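Local coordinates for protein esterase (Thermotoga maritima, PDB 3DOH) that probably hydrolyses carboxylic esters, as a thermostable alpha/beta-hydrolase that also carries an immunoglobulin-like domain, at residues 330-333 against 334-338; 317-320 against 321-324; 357-360 against 361-364; 348-351 against 352-356; 181-184 against 185-188. One frame throughout, in Å; residues are numbered along the deposited sequence.

Contact 1: 330-333 against 334-338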
loop_
_atom_site.group_PDB
_atom_site.type_symbol
_atom_site.label_atom_id
_atom_site.label_comp_id
_atom_site.label_asym_id
_atom_site.label_seq_id
_atom_site.Cartn_x
_atom_site.Cartn_y
_atom_site.Cartn_z
ATOM N N LEU A 330 45.005 -14.730 5.572
ATOM C CA LEU A 330 45.275 -15.965 6.302
ATOM C C LEU A 330 44.854 -17.175 5.468
ATOM O O LEU A 330 45.598 -18.155 5.327
ATOM C CB LEU A 330 44.557 -15.992 7.651
ATOM C CG LEU A 330 44.994 -15.133 8.853
ATOM C CD1 LEU A 330 46.461 -14.701 8.818
ATOM C CD2 LEU A 330 44.104 -13.927 8.961
ATOM N N VAL A 331 43.658 -17.100 4.893
ATOM C CA VAL A 331 43.138 -18.238 4.127
ATOM C C VAL A 331 44.055 -18.585 2.951
ATOM O O VAL A 331 44.388 -19.771 2.752
ATOM C CB VAL A 331 41.713 -18.001 3.624
ATOM C CG1 VAL A 331 41.319 -19.104 2.753
ATOM C CG2 VAL A 331 40.777 -17.906 4.774
ATOM N N LYS A 332 44.471 -17.569 2.182
ATOM C CA LYS A 332 45.381 -17.775 1.040
ATOM C C LYS A 332 46.588 -18.592 1.440
ATOM O O LYS A 332 46.884 -19.615 0.805
ATOM C CB LYS A 332 45.857 -16.455 0.442
ATOM C CG LYS A 332 46.376 -16.529 -0.999
ATOM C CD LYS A 332 46.735 -15.097 -1.495
ATOM C CE LYS A 332 47.114 -14.997 -2.988
ATOM N NZ LYS A 332 48.033 -16.067 -3.441
ATOM N N LYS A 333 47.265 -18.152 2.497
ATOM C CA LYS A 333 48.500 -18.788 2.953
ATOM C C LYS A 333 48.189 -20.190 3.464
ATOM O O LYS A 333 48.822 -21.171 3.043
ATOM C CB LYS A 333 49.164 -17.902 4.034
ATOM C CG LYS A 333 50.536 -18.328 4.540
ATOM C CD LYS A 333 51.619 -18.260 3.452
ATOM C CE LYS A 333 52.973 -18.814 3.954
ATOM N NZ LYS A 333 53.964 -18.822 2.849
ATOM N N LEU A 334 47.192 -20.289 4.342
ATOM C CA LEU A 334 46.771 -21.590 4.842
ATOM C C LEU A 334 46.644 -22.576 3.693
ATOM O O LEU A 334 47.222 -23.656 3.717
ATOM C CB LEU A 334 45.429 -21.493 5.573
ATOM C CG LEU A 334 45.448 -21.539 7.099
ATOM C CD1 LEU A 334 46.372 -22.641 7.641
ATOM C CD2 LEU A 334 45.909 -20.201 7.566
ATOM N N ALA A 335 45.884 -22.168 2.683
ATOM C CA ALA A 335 45.631 -22.985 1.518
ATOM C C ALA A 335 46.911 -23.437 0.792
ATOM O O ALA A 335 47.032 -24.608 0.437
ATOM C CB ALA A 335 44.705 -22.243 0.574
ATOM N N GLU A 336 47.868 -22.526 0.584
ATOM C CA GLU A 336 48.988 -22.854 -0.298
ATOM C C GLU A 336 50.071 -23.652 0.404
ATOM O O GLU A 336 51.030 -24.110 -0.208
ATOM C CB GLU A 336 49.549 -21.613 -0.979
ATOM C CG GLU A 336 50.218 -20.620 -0.107
ATOM C CD GLU A 336 50.124 -19.228 -0.698
ATOM O OE1 GLU A 336 49.943 -19.133 -1.925
ATOM O OE2 GLU A 336 50.222 -18.223 0.044
ATOM N N ILE A 337 49.878 -23.861 1.687
ATOM C CA ILE A 337 50.843 -24.513 2.519
ATOM C C ILE A 337 50.348 -25.918 2.878
ATOM O O ILE A 337 51.055 -26.685 3.557
ATOM C CB ILE A 337 51.128 -23.576 3.728
ATOM C CG1 ILE A 337 52.475 -22.838 3.574
ATOM C CG2 ILE A 337 50.827 -24.216 5.120
ATOM C CD1 ILE A 337 53.573 -23.487 2.680
ATOM N N GLY A 338 49.128 -26.239 2.458
ATOM C CA GLY A 338 48.571 -27.564 2.667
ATOM C C GLY A 338 47.517 -27.632 3.758
ATOM O O GLY A 338 47.056 -28.717 4.115
#

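Contact 2: 317-320 against 321-324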
loop_
_atom_site.group_PDB
_atom_site.type_symbol
_atom_site.label_atom_id
_atom_site.label_comp_id
_atom_site.label_asym_id
_atom_site.label_seq_id
_atom_site.Cartn_x
_atom_site.Cartn_y
_atom_site.Cartn_z
ATOM N N GLU A 317 32.448 -9.619 2.524
ATOM C CA GLU A 317 33.208 -8.822 1.558
ATOM C C GLU A 317 33.215 -7.318 1.847
ATOM O O GLU A 317 34.254 -6.655 1.732
ATOM C CB GLU A 317 32.647 -9.055 0.174
ATOM C CG GLU A 317 33.499 -8.429 -0.909
ATOM C CD GLU A 317 33.171 -6.963 -1.132
ATOM O OE1 GLU A 317 32.122 -6.488 -0.650
ATOM O OE2 GLU A 317 33.966 -6.273 -1.777
ATOM N N ASP A 318 32.041 -6.798 2.198
ATOM C CA ASP A 318 31.865 -5.379 2.473
ATOM C C ASP A 318 31.844 -5.037 3.950
ATOM O O ASP A 318 31.176 -4.075 4.308
ATOM C CB ASP A 318 30.558 -4.860 1.847
ATOM C CG ASP A 318 29.382 -5.757 2.123
ATOM O OD1 ASP A 318 29.535 -6.825 2.761
ATOM O OD2 ASP A 318 28.289 -5.416 1.680
ATOM N N ASP A 319 32.525 -5.815 4.809
ATOM C CA ASP A 319 32.657 -5.427 6.230
ATOM C C ASP A 319 33.395 -4.072 6.297
ATOM O O ASP A 319 34.543 -3.994 5.888
ATOM C CB ASP A 319 33.384 -6.514 7.047
ATOM C CG ASP A 319 33.548 -6.155 8.547
ATOM O OD1 ASP A 319 33.482 -4.970 8.949
ATOM O OD2 ASP A 319 33.792 -7.082 9.342
ATOM N N PRO A 320 32.727 -3.006 6.789
ATOM C CA PRO A 320 33.340 -1.685 6.838
ATOM C C PRO A 320 34.179 -1.420 8.100
ATOM O O PRO A 320 34.806 -0.357 8.212
ATOM C CB PRO A 320 32.132 -0.760 6.850
ATOM C CG PRO A 320 31.127 -1.502 7.642
ATOM C CD PRO A 320 31.359 -2.982 7.341
ATOM N N VAL A 321 34.157 -2.355 9.046
ATOM C CA VAL A 321 34.896 -2.236 10.309
ATOM C C VAL A 321 36.232 -3.018 10.225
ATOM O O VAL A 321 37.288 -2.471 10.550
ATOM C CB VAL A 321 34.049 -2.800 11.522
ATOM C CG1 VAL A 321 34.850 -2.797 12.846
ATOM C CG2 VAL A 321 32.727 -2.065 11.643
ATOM N N VAL A 322 36.148 -4.289 9.798
ATOM C CA VAL A 322 37.284 -5.166 9.684
ATOM C C VAL A 322 37.406 -5.633 8.235
ATOM O O VAL A 322 36.668 -6.512 7.798
ATOM C CB VAL A 322 37.137 -6.398 10.594
ATOM C CG1 VAL A 322 38.274 -7.405 10.329
ATOM C CG2 VAL A 322 37.086 -5.988 12.108
ATOM N N PRO A 323 38.355 -5.042 7.478
ATOM C CA PRO A 323 38.543 -5.287 6.034
ATOM C C PRO A 323 38.543 -6.790 5.776
ATOM O O PRO A 323 39.133 -7.543 6.569
ATOM C CB PRO A 323 39.954 -4.746 5.763
ATOM C CG PRO A 323 40.341 -3.904 6.926
ATOM C CD PRO A 323 39.348 -4.107 8.041
ATOM N N VAL A 324 37.884 -7.243 4.713
ATOM C CA VAL A 324 37.747 -8.693 4.473
ATOM C C VAL A 324 39.134 -9.274 4.141
ATOM O O VAL A 324 39.399 -10.486 4.329
ATOM C CB VAL A 324 36.707 -8.979 3.346
ATOM C CG1 VAL A 324 37.125 -8.307 2.016
ATOM C CG2 VAL A 324 36.467 -10.469 3.137
HETATM O O HOH W 1 35.892 -5.398 4.101
#

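Contact 3: 357-360 against 361-364. With SO4 (sulfate ion), chain C.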
loop_
_atom_site.group_PDB
_atom_site.type_symbol
_atom_site.label_atom_id
_atom_site.label_comp_id
_atom_site.label_asym_id
_atom_site.label_seq_id
_atom_site.Cartn_x
_atom_site.Cartn_y
_atom_site.Cartn_z
ATOM N N ASP A 357 23.756 -5.393 9.450
ATOM C CA ASP A 357 24.977 -4.623 9.297
ATOM C C ASP A 357 26.079 -5.567 8.711
ATOM O O ASP A 357 26.254 -6.678 9.234
ATOM C CB ASP A 357 25.364 -4.104 10.686
ATOM C CG ASP A 357 26.630 -3.227 10.670
ATOM O OD1 ASP A 357 27.736 -3.722 10.267
ATOM O OD2 ASP A 357 26.494 -2.029 11.068
ATOM N N PRO A 358 26.806 -5.161 7.621
ATOM C CA PRO A 358 27.750 -6.177 7.089
ATOM C C PRO A 358 28.890 -6.571 8.043
ATOM O O PRO A 358 29.567 -7.526 7.788
ATOM C CB PRO A 358 28.277 -5.575 5.750
ATOM C CG PRO A 358 27.857 -4.210 5.710
ATOM C CD PRO A 358 26.847 -3.916 6.830
ATOM N N HIS A 359 29.105 -5.852 9.123
ATOM C CA HIS A 359 30.124 -6.293 10.062
ATOM C C HIS A 359 29.675 -7.554 10.846
ATOM O O HIS A 359 30.509 -8.437 11.139
ATOM C CB HIS A 359 30.574 -5.156 10.991
ATOM C CG HIS A 359 31.597 -5.576 11.993
ATOM N ND1 HIS A 359 32.695 -6.332 11.656
ATOM C CD2 HIS A 359 31.688 -5.357 13.326
ATOM C CE1 HIS A 359 33.420 -6.570 12.740
ATOM N NE2 HIS A 359 32.833 -5.982 13.764
ATOM N N GLY A 360 28.375 -7.662 11.129
ATOM C CA GLY A 360 27.829 -8.797 11.860
ATOM C C GLY A 360 27.823 -10.157 11.182
ATOM O O GLY A 360 26.876 -10.923 11.330
ATOM N N SER A 361 28.883 -10.509 10.473
ATOM C CA SER A 361 28.868 -11.753 9.720
ATOM C C SER A 361 28.765 -12.971 10.621
ATOM O O SER A 361 28.646 -14.102 10.134
ATOM C CB SER A 361 30.063 -11.862 8.770
ATOM O OG SER A 361 31.268 -11.495 9.408
ATOM N N TRP A 362 28.821 -12.757 11.935
ATOM C CA TRP A 362 28.700 -13.879 12.867
ATOM C C TRP A 362 27.251 -14.399 12.878
ATOM O O TRP A 362 26.986 -15.576 13.197
ATOM C CB TRP A 362 29.154 -13.465 14.250
ATOM C CG TRP A 362 28.532 -12.176 14.767
ATOM C CD1 TRP A 362 27.316 -12.042 15.409
ATOM C CD2 TRP A 362 29.099 -10.851 14.708
ATOM N NE1 TRP A 362 27.096 -10.709 15.738
ATOM C CE2 TRP A 362 28.174 -9.964 15.327
ATOM C CE3 TRP A 362 30.293 -10.331 14.206
ATOM C CZ2 TRP A 362 28.414 -8.580 15.450
ATOM C CZ3 TRP A 362 30.533 -8.936 14.327
ATOM C CH2 TRP A 362 29.599 -8.088 14.960
ATOM N N ILE A 363 26.329 -13.518 12.494
ATOM C CA ILE A 363 24.899 -13.836 12.432
ATOM C C ILE A 363 24.522 -14.971 11.454
ATOM O O ILE A 363 23.954 -15.961 11.870
ATOM C CB ILE A 363 24.089 -12.575 12.132
ATOM C CG1 ILE A 363 24.196 -11.608 13.326
ATOM C CG2 ILE A 363 22.655 -12.946 11.781
ATOM C CD1 ILE A 363 23.977 -10.132 12.984
ATOM N N PRO A 364 24.841 -14.861 10.161
ATOM C CA PRO A 364 24.523 -16.067 9.397
ATOM C C PRO A 364 25.387 -17.245 9.774
ATOM O O PRO A 364 24.986 -18.403 9.572
ATOM C CB PRO A 364 24.846 -15.684 7.953
ATOM C CG PRO A 364 25.521 -14.399 8.013
ATOM C CD PRO A 364 25.401 -13.787 9.336
HETATM S S SO4 C . 32.870 -5.853 17.787
HETATM O O1 SO4 C . 32.765 -4.448 18.183
HETATM O O2 SO4 C . 31.761 -6.577 18.472
HETATM O O3 SO4 C . 34.228 -6.340 18.128
HETATM O O4 SO4 C . 32.724 -5.971 16.351
HETATM O O HOH W 2 32.112 -9.397 8.139
#

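Contact 4: 348-351 against 352-356. With SO4 (sulfate ion), chain D.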
loop_
_atom_site.group_PDB
_atom_site.type_symbol
_atom_site.label_atom_id
_atom_site.label_comp_id
_atom_site.label_asym_id
_atom_site.label_seq_id
_atom_site.Cartn_x
_atom_site.Cartn_y
_atom_site.Cartn_z
ATOM N N LYS A 348 29.175 -8.925 -1.170
ATOM C CA LYS A 348 28.680 -7.546 -1.053
ATOM C C LYS A 348 27.184 -7.504 -1.205
ATOM O O LYS A 348 26.649 -8.088 -2.142
ATOM C CB LYS A 348 29.287 -6.674 -2.142
ATOM C CG LYS A 348 28.769 -5.234 -2.138
ATOM C CD LYS A 348 29.672 -4.289 -2.904
ATOM C CE LYS A 348 29.117 -2.889 -2.825
ATOM N NZ LYS A 348 29.471 -2.278 -1.529
ATOM N N GLY A 349 26.506 -6.827 -0.287
ATOM C CA GLY A 349 25.055 -6.786 -0.323
ATOM C C GLY A 349 24.297 -7.933 0.355
ATOM O O GLY A 349 23.138 -7.749 0.768
ATOM N N PHE A 350 24.914 -9.109 0.473
ATOM C CA PHE A 350 24.241 -10.251 1.092
ATOM C C PHE A 350 23.684 -9.933 2.500
ATOM O O PHE A 350 22.543 -10.321 2.865
ATOM C CB PHE A 350 25.166 -11.461 1.169
ATOM C CG PHE A 350 24.636 -12.568 2.022
ATOM C CD1 PHE A 350 24.035 -13.671 1.450
ATOM C CD2 PHE A 350 24.728 -12.508 3.395
ATOM C CE1 PHE A 350 23.540 -14.724 2.245
ATOM C CE2 PHE A 350 24.224 -13.531 4.196
ATOM C CZ PHE A 350 23.638 -14.642 3.628
ATOM N N MET A 351 24.512 -9.250 3.289
ATOM C CA MET A 351 24.149 -8.924 4.644
ATOM C C MET A 351 22.967 -7.949 4.665
ATOM O O MET A 351 21.927 -8.268 5.290
ATOM C CB MET A 351 25.353 -8.376 5.405
ATOM C CG MET A 351 26.504 -9.371 5.538
ATOM S SD MET A 351 26.141 -10.743 6.655
ATOM C CE MET A 351 26.272 -9.914 8.208
ATOM N N GLU A 352 23.089 -6.798 3.970
ATOM C CA GLU A 352 22.008 -5.781 4.042
ATOM C C GLU A 352 20.724 -6.335 3.446
ATOM O O GLU A 352 19.642 -6.028 3.933
ATOM C CB GLU A 352 22.378 -4.420 3.428
ATOM C CG GLU A 352 23.672 -3.756 4.011
ATOM C CD GLU A 352 23.473 -2.863 5.271
ATOM O OE1 GLU A 352 22.717 -3.246 6.225
ATOM O OE2 GLU A 352 24.117 -1.765 5.297
ATOM N N LYS A 353 20.848 -7.188 2.431
ATOM C CA LYS A 353 19.694 -7.884 1.903
ATOM C C LYS A 353 18.964 -8.598 3.035
ATOM O O LYS A 353 17.753 -8.520 3.105
ATOM C CB LYS A 353 20.102 -8.828 0.752
ATOM C CG LYS A 353 19.130 -9.988 0.430
ATOM C CD LYS A 353 19.716 -11.012 -0.609
ATOM C CE LYS A 353 18.587 -11.805 -1.369
ATOM N NZ LYS A 353 17.820 -12.803 -0.523
ATOM N N HIS A 354 19.685 -9.242 3.957
ATOM C CA HIS A 354 19.032 -9.990 5.075
ATOM C C HIS A 354 18.772 -9.136 6.315
ATOM O O HIS A 354 18.345 -9.661 7.356
ATOM C CB HIS A 354 19.848 -11.203 5.487
ATOM C CG HIS A 354 19.884 -12.286 4.467
ATOM N ND1 HIS A 354 19.165 -13.450 4.600
ATOM C CD2 HIS A 354 20.561 -12.395 3.302
ATOM C CE1 HIS A 354 19.397 -14.235 3.563
ATOM N NE2 HIS A 354 20.237 -13.616 2.758
ATOM N N GLY A 355 19.052 -7.838 6.195
ATOM C CA GLY A 355 18.743 -6.839 7.201
ATOM C C GLY A 355 19.823 -6.662 8.248
ATOM O O GLY A 355 19.538 -6.237 9.365
ATOM N N TRP A 356 21.067 -6.986 7.899
ATOM C CA TRP A 356 22.144 -7.086 8.871
ATOM C C TRP A 356 23.215 -6.109 8.464
ATOM O O TRP A 356 23.516 -5.979 7.271
ATOM C CB TRP A 356 22.731 -8.525 8.902
ATOM C CG TRP A 356 21.747 -9.612 9.307
ATOM C CD1 TRP A 356 20.777 -9.520 10.288
ATOM C CD2 TRP A 356 21.646 -10.958 8.773
ATOM N NE1 TRP A 356 20.082 -10.716 10.378
ATOM C CE2 TRP A 356 20.582 -11.604 9.456
ATOM C CE3 TRP A 356 22.333 -11.671 7.774
ATOM C CZ2 TRP A 356 20.199 -12.919 9.173
ATOM C CZ3 TRP A 356 21.941 -12.986 7.496
ATOM C CH2 TRP A 356 20.900 -13.595 8.203
HETATM S S SO4 D . 31.497 -9.242 -4.350
HETATM O O1 SO4 D . 31.383 -10.463 -5.196
HETATM O O2 SO4 D . 32.661 -8.395 -4.543
HETATM O O3 SO4 D . 31.425 -9.643 -2.940
HETATM O O4 SO4 D . 30.418 -8.336 -4.725
#

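Contact 5: 181-184 against 185-188. With SO4 (sulfate ion), chain C.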
loop_
_atom_site.group_PDB
_atom_site.type_symbol
_atom_site.label_atom_id
_atom_site.label_comp_id
_atom_site.label_asym_id
_atom_site.label_seq_id
_atom_site.Cartn_x
_atom_site.Cartn_y
_atom_site.Cartn_z
ATOM N N HIS A 181 34.072 -13.257 22.704
ATOM C CA HIS A 181 33.150 -12.224 22.220
ATOM C C HIS A 181 33.884 -11.034 21.589
ATOM O O HIS A 181 35.118 -10.902 21.683
ATOM C CB HIS A 181 32.320 -11.741 23.375
ATOM C CG HIS A 181 33.127 -11.025 24.395
ATOM N ND1 HIS A 181 33.626 -9.759 24.179
ATOM C CD2 HIS A 181 33.592 -11.417 25.605
ATOM C CE1 HIS A 181 34.329 -9.383 25.232
ATOM N NE2 HIS A 181 34.329 -10.371 26.110
ATOM N N GLY A 182 33.107 -10.146 20.976
ATOM C CA GLY A 182 33.644 -8.988 20.262
ATOM C C GLY A 182 33.785 -7.788 21.188
ATOM O O GLY A 182 33.355 -7.854 22.345
ATOM N N ALA A 183 34.354 -6.690 20.677
ATOM C CA ALA A 183 34.625 -5.502 21.479
ATOM C C ALA A 183 33.425 -5.066 22.269
ATOM O O ALA A 183 33.542 -4.784 23.461
ATOM C CB ALA A 183 35.134 -4.368 20.632
ATOM N N GLY A 184 32.266 -5.038 21.619
ATOM C CA GLY A 184 31.090 -4.424 22.224
ATOM C C GLY A 184 30.592 -5.148 23.450
ATOM O O GLY A 184 29.933 -4.562 24.291
ATOM N N GLU A 185 30.900 -6.434 23.547
ATOM C CA GLU A 185 30.494 -7.244 24.669
ATOM C C GLU A 185 31.471 -7.162 25.850
ATOM O O GLU A 185 31.195 -7.718 26.907
ATOM C CB GLU A 185 30.347 -8.695 24.216
ATOM C CG GLU A 185 29.097 -8.953 23.441
ATOM C CD GLU A 185 29.123 -8.194 22.145
ATOM O OE1 GLU A 185 30.003 -8.522 21.295
ATOM O OE2 GLU A 185 28.298 -7.253 21.995
ATOM N N ARG A 186 32.601 -6.477 25.679
ATOM C CA ARG A 186 33.508 -6.241 26.812
ATOM C C ARG A 186 32.772 -5.621 27.989
ATOM O O ARG A 186 31.758 -4.920 27.814
ATOM C CB ARG A 186 34.692 -5.359 26.452
ATOM C CG ARG A 186 35.752 -6.061 25.666
ATOM C CD ARG A 186 36.771 -5.066 25.183
ATOM N NE ARG A 186 36.133 -3.949 24.512
ATOM C CZ ARG A 186 36.773 -2.864 24.090
ATOM N NH1 ARG A 186 38.076 -2.762 24.272
ATOM N NH2 ARG A 186 36.109 -1.886 23.465
ATOM N N GLY A 187 33.283 -5.893 29.185
ATOM C CA GLY A 187 32.599 -5.478 30.382
ATOM C C GLY A 187 33.010 -6.320 31.553
ATOM O O GLY A 187 34.074 -6.934 31.551
ATOM N N THR A 188 32.177 -6.326 32.586
ATOM C CA THR A 188 32.562 -6.865 33.886
ATOM C C THR A 188 31.340 -7.505 34.526
ATOM O O THR A 188 31.369 -7.930 35.681
ATOM C CB THR A 188 33.099 -5.762 34.817
ATOM O OG1 THR A 188 34.401 -6.127 35.293
ATOM C CG2 THR A 188 32.167 -5.565 36.003
HETATM S S SO4 C . 32.870 -5.853 17.787
HETATM O O1 SO4 C . 32.765 -4.448 18.183
HETATM O O2 SO4 C . 31.761 -6.577 18.472
HETATM O O3 SO4 C . 34.228 -6.340 18.128
HETATM O O4 SO4 C . 32.724 -5.971 16.351
#

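Contact 1: 330-333 against 334-338
Lys332 and Glu336, one helical turn apart, slant across each other on the flank of helix 325-336 that faces the second subunit. Their charged ends form a long salt bridge, Lys332 NZ to Glu336 OE1 at 3.9 Å, while the lysine amine also donates to the backbone O of Asp167 of the second subunit, so the intrahelical pair is probably the lesser of its two holds. Lys333 meets the same glutamate differently. Its chain, bent about the CB-CG bond (chi2 65°), runs at about a right angle to the glutamate, and it is the methylene CD that lies 3.7 Å from Glu336 OE2; the amine itself stays farther off, where it probably adds no more than a long-range attraction. Glu336 reaches back to both lysines because its CG sits between the backbone N and the carbonyl carbon (chi1 67°). Farther along, Lys333 CE passes Ile337 CG1 at 4.1 Å, an aliphatic contact that suits the long hydrocarbon part of a lysine. On the buried flank Leu330 CB and Leu334 CD2 stand 4.4 Å apart, and such leucines suit a flank where Leu334 packs on Val303 and on Val341 of strand 341-346. Beneath the side chains, Leu334 N donates to Leu330 O and Ala335 N to Val331 O, both at 2.8 Å, whereas the bond from Ile337 N to Lys333 O is weak. Gly338, with positive phi (105°), ends the helix in a Schellman motif, the C-terminal cap of the helix in the beta-alpha-beta unit of strand 311-316, helix 325-336 and strand 341-346.

Contact 2: 317-320 against 321-324
The loop after strand 311-316 is where alpha/beta-hydrolases commonly carry the acid of the catalytic triad, and here Asp319 folds its carboxylate back onto the backbone of Val321 and Val322. With Ser271 and His359 this aspartate has the geometry of a Ser-His-Asp triad, consistent with a charge-relay role. One oxygen holds the loop and the other serves the histidine: OD2 is hydrogen-bonded to His359 ND1, while OD1 accepts two amides. Val321 N lies 2.7 Å from Asp319 OD1, nearly along its C-O axis, which makes an Asx turn. Val322 N, 2.9 Å from the same OD1, comes from above the carboxylate plane. These two bonds limit rotation of the group, whose CG is placed anti to the backbone N (chi1 -180°). A short-chained acid suits the spot, since its carboxylate can reach amides only two and three residues on. Pro320 lies at the bend, and its carbonyl O accepts from Ser72 OG of the second subunit. At the open end of the loop a water donates to Glu317 O and Asp319 O and accepts from Val324 N, bridging the two arms of the loop, which run in nearly opposite directions. Beside it, the CG1 methyl of Val324 rests 3.3 Å from Glu317 O.

Contact 3: 357-360 against 361-364
His359 NE2, on a ring that has Trp362 against one face, donates to O4 of a sulfate at 2.6 Å and is also hydrogen-bonded to Ser271 OG. The sulfate, probably from the crystallisation liquor, meets the imidazole at its edge, near the ring plane. Trp362 approaches quite differently. Its six-membered ring turns an edge to the histidine face, in a T-shaped pair with centroids 5.1 Å apart and planes at 87°, with CZ3 lying 3.8 Å from His359 NE2. With chi1 at 50°, CG is tucked between the two backbone branches and the indole folds back over the preceding turn. That places its own face against Gly360 CA, 3.4 Å from the centroid of the six-membered ring and almost on the ring normal, a CH-pi contact that a glycine can make with its backbone carbon. The turn itself is firmly built: Asp357 OD1 uses its anti lone pair to accept from His359 N at 2.8 Å, an Asx turn, and Gly360 N closes a type I turn on Asp357 O at 3.0 Å. Ile363 N donates to Gly360 O as the chain enters helix 362-366. A water links Pro358 O to Ser361 OG. Set on this turn with Trp362 against one face, the imidazole is presented as the histidine of a probable Ser-His-Asp triad, completed by Ser271 and Asp319, in an alpha/beta-hydrolase active site.

Contact 4: 348-351 against 352-356
Met351 wraps round toward Trp356, its chain turned the same way at every bond (chi2 -70°, chi3 -74°). Its CB lies 3.5 Å from Trp356 O; SD then comes to the rim of the indole, 4.1 Å from Trp356 CE3, a Met-aromatic contact made at the ring edge; and the terminal CE rests 3.9 Å from Trp356 CB. The two side chains cross at about a right angle, and the flexible, unbranched methionine is well suited to bending round a rigid indole. Its backbone takes part as well, since Met351 O accepts from Trp356 N at 3.0 Å. On the neighbouring position, Phe350 points its CG anti to its N, and this brings the phenyl over the imidazole of His354, one turn on. His354 CD2 lies over the centre of the phenyl ring, while Phe350 CE1 and His354 NE2 are 3.5 Å apart; the planes are tilted at 31°, so the overlap is oblique. Phe350 also runs beside Trp356, CE2 to CZ3 at 4.0 Å. Two glycines frame the short helix: Gly349 is its N-cap, accepting from Lys353 N at 2.9 Å, and Gly355, with positive phi, ends it in a Schellman motif. Lys348 N binds a sulfate that Arg207 of the second subunit also holds. Helix 350-353 therefore sits between two parts of the fold: Phe350, Met351 and Trp356 all pack on Pro364 of helix 362-366, and Phe350 meets the ring of Tyr346 at the end of strand 341-346.

Contact 5: 181-184 against 185-188
The His181 imidazole overlaps the start of the Glu185 side chain, ND1 lying 3.4 Å from Glu185 CB, while the two side chains slide past each other in opposite directions. Glu185 O lies over one face of the ring, toward its rim, and Arg186 CG comes in at the edge. The histidine is fixed at both nitrogens: NE2 is hydrogen-bonded to Cys221 N, and ND1 donates to Gly182 O at 2.7 Å, within the ring plane. That carbonyl is gripped twice, for Glu185 N reaches Gly182 O at 3.1 Å from the other face of the carbonyl plane. Ala183 O is held in the same manner. Arg186 N and Arg186 NE each donate to Ala183 O at 2.9 Å, from opposite faces, so the arginine ties its own turn together by backbone and side chain. Its guanidinium has Ala183 CB over one face, and beyond the turn it bonds Ser225 O and Phe101 O and makes a cation-pi contact with Phe231, a set of partners suited to a buried, many-handed donor. Ala183 N, in the same turn, donates to sulfate O3 at 2.6 Å, and Gly182, lacking a side chain, lets the anion lie close. A His-Gly turn directly after strand 174-180, offering an amide to an anion that also binds Ser271 and His359, is consistent with the oxyanion hole of an alpha/beta-hydrolase.

How the contacts relate
Followed from the N terminus, the order is contact 5, 2, 1, 4 and 3. Each is a local turn or helix end closed before the next begins, so none nest or cross. Contact 5 shapes the turn after strand 174-180, contact 2 the loop after strand 311-316, and contact 1 the far end of helix 325-336, its nearest atoms about 7 Å from contact 2. Beyond strand 341-346, contacts 4 and 3 lie on two successive short helices and the turn between them, with Met351 CE packed 3.3 Å from Gly360 O. Contact 2 touches both: Asp318 OD2 bonds Gly349 N, and Val321 packs on His359. Contacts 3 and 5 both touch one sulfate, which marks where their loops converge at the probable active site.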